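Local atomic coordinates of type C neurotoxin (PDB entry 3PME), a protein that probably binds receptors on the nerve-cell membrane, such as gangliosides or phosphatidylethanolamine, as the receptor-binding domain of a botulinum C/D mosaic neurotoxin. Residues A[271-276]-A[293-298]; A[301-306]-A[333-338]. All coordinates share one frame; numbering follows the deposited sequence.

Both interactions belong to one antiparallel sheet of the C-terminal, trefoil-type receptor-binding region, and their centres lie about 9 Å apart. Interaction 1 pairs two adjacent strands, 273-277 and 292-299. It is partly buried and rests on backbone hydrogen bonds, with isoleucine, phenylalanine and methionine packed on one face. Interaction 2 is a surface contact. It sets the next strand, 302-308, against the loop 333-338, with no direct hydrogen bond between the two segments. Its contacts are mainly the Met305 sulfur, Leu335, Ser333 on Tyr304, and one bridging water. The two meet where His296 ND1 bonds Glu303 OE2, and where Met294 SD packs near Gly336 O.

Interaction 1. Residues A[271-276]-A[293-298]; sequences NPITIK and IMFHML. With SO4 (sulfate ion), chain C.
Lys276 CG is anti to its carbonyl carbon (chi1 -56°), which sets it over the ring of His296; the bend at chi2 (-71°) then turns the rest of the chain. CG stands 3.8 Å from the His296 ring centroid, almost on the ring normal, in a CH-pi contact. Lys276 NZ, on the same side of the ring as CG, forms a salt bridge with Asp234, while His296 ND1 bonds Glu303. Thr274 and His296 form an antiparallel hydrogen-bonded pair, as do Lys276 and Met294; the bond from Lys276 N to Met294 O is nearly straight (175°). On the other face, Ile275 and Phe295 lie side by side, and Ile275 CG2 packs 3.6 Å from Ile293 CB. Ile273 CD1 meets the edge of the Phe295 ring. Around Asn271 and Pro272 water replaces direct backbone bonds: water 2 links Pro272 O to Leu298 N. Asn271 ND2 donates to sulfate O2 at 2.7 Å; Tyr248, Tyr299 and Lys270 also hold this ion, probably from the crystallisation liquor. The chemistry implies two different faces: apolar around Ile275, and around Lys276 a mix of Thr274, His296 and buried Met294, where the Glu303 bond and the lysine probably steady the histidine ring.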
loop_
_atom_site.group_PDB
_atom_site.type_symbol
_atom_site.label_atom_id
_atom_site.label_comp_id
_atom_site.label_asym_id
_atom_site.label_seq_id
_atom_site.Cartn_x
_atom_site.Cartn_y
_atom_site.Cartn_z
ATOM N N ASN A 271 -16.997 9.720 10.663
ATOM C CA ASN A 271 -16.053 10.567 11.392
ATOM C C ASN A 271 -14.591 10.430 10.955
ATOM O O ASN A 271 -13.717 10.177 11.777
ATOM C CB ASN A 271 -16.150 10.324 12.905
ATOM C CG ASN A 271 -17.562 10.492 13.437
ATOM O OD1 ASN A 271 -18.364 11.250 12.886
ATOM N ND2 ASN A 271 -17.866 9.801 14.527
ATOM N N PRO A 272 -14.313 10.640 9.671
ATOM C CA PRO A 272 -12.909 10.650 9.271
ATOM C C PRO A 272 -12.156 11.763 9.970
ATOM O O PRO A 272 -12.736 12.804 10.323
ATOM C CB PRO A 272 -12.974 10.905 7.759
ATOM C CG PRO A 272 -14.272 11.642 7.570
ATOM C CD PRO A 272 -15.212 11.025 8.570
ATOM N N ILE A 273 -10.878 11.524 10.217
ATOM C CA ILE A 273 -9.988 12.550 10.737
ATOM C C ILE A 273 -9.131 13.162 9.624
ATOM O O ILE A 273 -9.072 12.641 8.505
ATOM C CB ILE A 273 -9.111 12.000 11.889
ATOM C CG1 ILE A 273 -8.303 10.760 11.459
ATOM C CG2 ILE A 273 -9.993 11.661 13.091
ATOM C CD1 ILE A 273 -7.098 11.088 10.581
ATOM N N THR A 274 -8.498 14.292 9.915
ATOM C CA THR A 274 -7.417 14.788 9.076
ATOM C C THR A 274 -6.185 14.962 9.954
ATOM O O THR A 274 -6.290 15.084 11.170
ATOM C CB THR A 274 -7.746 16.095 8.384
ATOM O OG1 THR A 274 -8.033 17.083 9.379
ATOM C CG2 THR A 274 -8.958 15.927 7.476
ATOM N N ILE A 275 -5.011 14.915 9.337
ATOM C CA ILE A 275 -3.765 15.033 10.079
ATOM C C ILE A 275 -3.130 16.370 9.751
ATOM O O ILE A 275 -3.056 16.766 8.577
ATOM C CB ILE A 275 -2.792 13.872 9.743
ATOM C CG1 ILE A 275 -3.490 12.526 9.942
ATOM C CG2 ILE A 275 -1.535 13.961 10.609
ATOM C CD1 ILE A 275 -2.674 11.333 9.439
ATOM N N LYS A 276 -2.706 17.080 10.790
ATOM C CA LYS A 276 -2.105 18.394 10.631
ATOM C C LYS A 276 -0.650 18.371 11.078
ATOM O O LYS A 276 -0.279 17.630 11.981
ATOM C CB LYS A 276 -2.876 19.436 11.452
ATOM C CG LYS A 276 -4.360 19.527 11.129
ATOM C CD LYS A 276 -4.556 20.150 9.776
ATOM C CE LYS A 276 -6.013 20.433 9.485
ATOM N NZ LYS A 276 -6.141 21.059 8.143
ATOM N N ILE A 293 2.670 15.596 14.614
ATOM C CA ILE A 293 1.379 15.783 13.969
ATOM C C ILE A 293 0.277 16.031 14.995
ATOM O O ILE A 293 0.458 15.779 16.190
ATOM C CB ILE A 293 1.002 14.544 13.137
ATOM C CG1 ILE A 293 0.800 13.337 14.052
ATOM C CG2 ILE A 293 2.090 14.253 12.135
ATOM C CD1 ILE A 293 0.271 12.093 13.328
ATOM N N MET A 294 -0.847 16.556 14.517
ATOM C CA MET A 294 -2.056 16.661 15.316
ATOM C C MET A 294 -3.185 16.023 14.517
ATOM O O MET A 294 -3.115 15.953 13.297
ATOM C CB MET A 294 -2.367 18.129 15.612
ATOM C CG MET A 294 -1.279 18.772 16.450
ATOM S SD MET A 294 -1.376 20.562 16.490
ATOM C CE MET A 294 -0.992 20.979 14.785
ATOM N N PHE A 295 -4.218 15.548 15.205
ATOM C CA PHE A 295 -5.378 14.967 14.534
ATOM C C PHE A 295 -6.568 15.887 14.702
ATOM O O PHE A 295 -6.872 16.288 15.828
ATOM C CB PHE A 295 -5.732 13.605 15.153
ATOM C CG PHE A 295 -4.646 12.578 15.031
ATOM C CD1 PHE A 295 -4.503 11.835 13.869
ATOM C CD2 PHE A 295 -3.772 12.349 16.083
ATOM C CE1 PHE A 295 -3.496 10.891 13.752
ATOM C CE2 PHE A 295 -2.759 11.396 15.978
ATOM C CZ PHE A 295 -2.629 10.657 14.812
ATOM N N HIS A 296 -7.226 16.240 13.602
ATOM C CA HIS A 296 -8.466 17.010 13.685
ATOM C C HIS A 296 -9.651 16.142 13.302
ATOM O O HIS A 296 -9.516 15.180 12.545
ATOM C CB HIS A 296 -8.416 18.250 12.791
ATOM C CG HIS A 296 -7.582 19.359 13.356
ATOM N ND1 HIS A 296 -7.720 20.670 12.952
ATOM C CD2 HIS A 296 -6.629 19.356 14.316
ATOM C CE1 HIS A 296 -6.862 21.423 13.617
ATOM N NE2 HIS A 296 -6.192 20.656 14.455
ATOM N N MET A 297 -10.816 16.466 13.842
ATOM C CA MET A 297 -12.052 15.802 13.455
ATOM C C MET A 297 -13.151 16.850 13.358
ATOM O O MET A 297 -13.354 17.620 14.294
ATOM C CB MET A 297 -12.464 14.724 14.458
ATOM C CG MET A 297 -13.728 13.967 14.035
ATOM S SD MET A 297 -14.394 12.839 15.286
ATOM C CE MET A 297 -13.225 11.474 15.180
ATOM N N LEU A 298 -13.826 16.891 12.217
ATOM C CA LEU A 298 -15.025 17.713 12.055
ATOM C C LEU A 298 -16.173 16.837 12.531
ATOM O O LEU A 298 -16.407 15.731 11.996
ATOM C CB LEU A 298 -15.207 18.100 10.592
ATOM C CG LEU A 298 -16.392 19.015 10.259
ATOM C CD1 LEU A 298 -16.365 20.318 11.066
ATOM C CD2 LEU A 298 -16.379 19.304 8.767
HETATM S S SO4 C . -21.526 9.199 16.353
HETATM O O1 SO4 C . -21.591 7.752 16.566
HETATM O O2 SO4 C . -20.324 9.569 15.627
HETATM O O3 SO4 C . -22.693 9.606 15.574
HETATM O O4 SO4 C . -21.532 9.887 17.643
HETATM O O HOH W 1 -18.325 13.668 11.641
HETATM O O HOH W 2 -12.631 15.492 9.909
HETATM O O HOH W 3 -15.364 13.720 10.531
#

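Interaction 2. Residues A[301-306]-A[333-338]; sequences SREYMI and SNLGNY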
loop_
_atom_site.group_PDB
_atom_site.type_symbol
_atom_site.label_atom_id
_atom_site.label_comp_id
_atom_site.label_asym_id
_atom_site.label_seq_id
_atom_site.Cartn_x
_atom_site.Cartn_y
_atom_site.Cartn_z
ATOM N N SER A 301 -20.569 19.625 12.796
ATOM C CA SER A 301 -20.291 20.980 12.327
ATOM C C SER A 301 -19.359 21.806 13.205
ATOM O O SER A 301 -19.404 23.034 13.175
ATOM C CB SER A 301 -21.596 21.745 12.102
ATOM O OG SER A 301 -22.333 21.163 11.049
ATOM N N ARG A 302 -18.507 21.145 13.979
ATOM C CA ARG A 302 -17.439 21.857 14.674
ATOM C C ARG A 302 -16.141 21.088 14.516
ATOM O O ARG A 302 -16.136 19.856 14.570
ATOM C CB ARG A 302 -17.758 22.057 16.156
ATOM C CG ARG A 302 -16.611 22.674 16.933
ATOM C CD ARG A 302 -17.054 23.240 18.284
ATOM N NE ARG A 302 -17.902 24.413 18.112
ATOM C CZ ARG A 302 -17.451 25.637 17.849
ATOM N NH1 ARG A 302 -16.146 25.876 17.720
ATOM N NH2 ARG A 302 -18.318 26.631 17.708
ATOM N N GLU A 303 -15.054 21.822 14.320
ATOM C CA GLU A 303 -13.722 21.231 14.190
ATOM C C GLU A 303 -13.070 21.070 15.563
ATOM O O GLU A 303 -13.011 22.013 16.352
ATOM C CB GLU A 303 -12.844 22.108 13.293
ATOM C CG GLU A 303 -11.490 21.485 12.967
ATOM C CD GLU A 303 -10.698 22.279 11.940
ATOM O OE1 GLU A 303 -10.981 23.486 11.742
ATOM O OE2 GLU A 303 -9.790 21.683 11.311
ATOM N N TYR A 304 -12.577 19.868 15.851
ATOM C CA TYR A 304 -11.921 19.600 17.117
ATOM C C TYR A 304 -10.534 19.052 16.857
ATOM O O TYR A 304 -10.276 18.512 15.782
ATOM C CB TYR A 304 -12.681 18.523 17.897
ATOM C CG TYR A 304 -14.085 18.909 18.283
ATOM C CD1 TYR A 304 -14.336 19.535 19.502
ATOM C CD2 TYR A 304 -15.154 18.656 17.426
ATOM C CE1 TYR A 304 -15.630 19.894 19.869
ATOM C CE2 TYR A 304 -16.449 19.015 17.778
ATOM C CZ TYR A 304 -16.676 19.627 19.004
ATOM O OH TYR A 304 -17.959 19.977 19.355
ATOM N N MET A 305 -9.645 19.179 17.838
ATOM C CA MET A 305 -8.393 18.434 17.801
ATOM C C MET A 305 -8.410 17.341 18.867
ATOM O O MET A 305 -9.036 17.497 19.911
ATOM C CB MET A 305 -7.179 19.350 17.983
ATOM C CG MET A 305 -7.071 19.980 19.344
ATOM S SD MET A 305 -5.606 21.038 19.451
ATOM C CE MET A 305 -4.322 19.850 19.118
ATOM N N ILE A 306 -7.765 16.213 18.580
ATOM C CA ILE A 306 -7.672 15.140 19.544
ATOM C C ILE A 306 -6.559 15.427 20.538
ATOM O O ILE A 306 -5.442 15.787 20.152
ATOM C CB ILE A 306 -7.409 13.785 18.848
ATOM C CG1 ILE A 306 -8.580 13.443 17.920
ATOM C CG2 ILE A 306 -7.188 12.691 19.884
ATOM C CD1 ILE A 306 -8.398 12.125 17.147
ATOM N N SER A 333 -12.032 21.829 21.439
ATOM C CA SER A 333 -12.492 22.768 20.411
ATOM C C SER A 333 -11.536 23.941 20.210
ATOM O O SER A 333 -11.547 24.574 19.152
ATOM C CB SER A 333 -13.904 23.271 20.722
ATOM O OG SER A 333 -13.910 23.915 21.970
ATOM N N ASN A 334 -10.704 24.216 21.215
ATOM C CA ASN A 334 -9.608 25.173 21.071
ATOM C C ASN A 334 -8.512 24.586 20.195
ATOM O O ASN A 334 -7.827 23.633 20.585
ATOM C CB ASN A 334 -9.027 25.545 22.437
ATOM C CG ASN A 334 -9.923 26.477 23.216
ATOM O OD1 ASN A 334 -10.798 27.134 22.650
ATOM N ND2 ASN A 334 -9.704 26.549 24.524
ATOM N N LEU A 335 -8.354 25.130 18.995
ATOM C CA LEU A 335 -7.382 24.588 18.058
ATOM C C LEU A 335 -6.041 25.323 18.129
ATOM O O LEU A 335 -6.002 26.546 18.255
ATOM C CB LEU A 335 -7.936 24.654 16.635
ATOM C CG LEU A 335 -9.311 24.027 16.405
ATOM C CD1 LEU A 335 -9.742 24.236 14.964
ATOM C CD2 LEU A 335 -9.305 22.540 16.748
ATOM N N GLY A 336 -4.949 24.574 18.029
ATOM C CA GLY A 336 -3.615 25.147 18.049
ATOM C C GLY A 336 -2.561 24.090 18.327
ATOM O O GLY A 336 -2.894 22.917 18.522
ATOM N N ASN A 337 -1.293 24.501 18.344
ATOM C CA ASN A 337 -0.181 23.586 18.599
ATOM C C ASN A 337 -0.021 23.268 20.076
ATOM O O ASN A 337 1.062 23.430 20.618
ATOM C CB ASN A 337 1.144 24.175 18.092
ATOM C CG ASN A 337 1.424 23.836 16.648
ATOM O OD1 ASN A 337 2.584 23.728 16.239
ATOM N ND2 ASN A 337 0.370 23.666 15.865
ATOM N N TYR A 338 -1.094 22.824 20.720
ATOM C CA TYR A 338 -1.049 22.454 22.133
ATOM C C TYR A 338 -0.301 21.137 22.340
ATOM O O TYR A 338 -0.622 20.128 21.717
ATOM C CB TYR A 338 -2.467 22.337 22.690
ATOM C CG TYR A 338 -3.226 23.640 22.699
ATOM C CD1 TYR A 338 -3.080 24.534 23.749
ATOM C CD2 TYR A 338 -4.082 23.975 21.661
ATOM C CE1 TYR A 338 -3.769 25.725 23.769
ATOM C CE2 TYR A 338 -4.781 25.170 21.675
ATOM C CZ TYR A 338 -4.616 26.039 22.730
ATOM O OH TYR A 338 -5.307 27.229 22.753
HETATM O O HOH W 4 -13.506 24.500 17.186
#
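Met305 lays its thioether along the backbone of the loop 333-338. Its SD lies 3.4 Å from Gly336 O and 3.6 Å from Asn334 O. The same sulfur reaches the edge of the Tyr338 ring, 5.3 Å from the ring centroid and 75° off the ring normal. This is a Met-aromatic contact made at the rim and not over the face. With chi1 at 67°, Met305 CG sits between the backbone N and the carbonyl carbon, and the bend at chi3 turns the methyl toward Gly336 O. Leu335 uses both methyls on the strand. CD2 rests against the peptide link between Tyr304 and Met305, 3.5 Å from Met305 N. CD1 lies against the side chain of Glu303, which crosses the leucine at about a right angle. The carboxylate has its polar partner in His296, which bonds OE2. At the other end, Ser333 CB approaches Tyr304 CE1 at 3.9 Å, while Arg302 CG sits over one face of that tyrosine ring, offset toward its rim. No hydrogen bond joins the two segments directly. Water 4 bridges them instead: it donates to Glu303 O and Ser333 O, and accepts from Arg302 NH1, meeting the guanidinium edge in its plane. The loop 333-338 follows strand 326-332, the sheet neighbour of strand 302-308, and Met305 still has backbone bonding to Gln332. On its other side strand 302-308 pairs with strand 292-299, through Tyr304 with Met297 and Ile306 with Phe295.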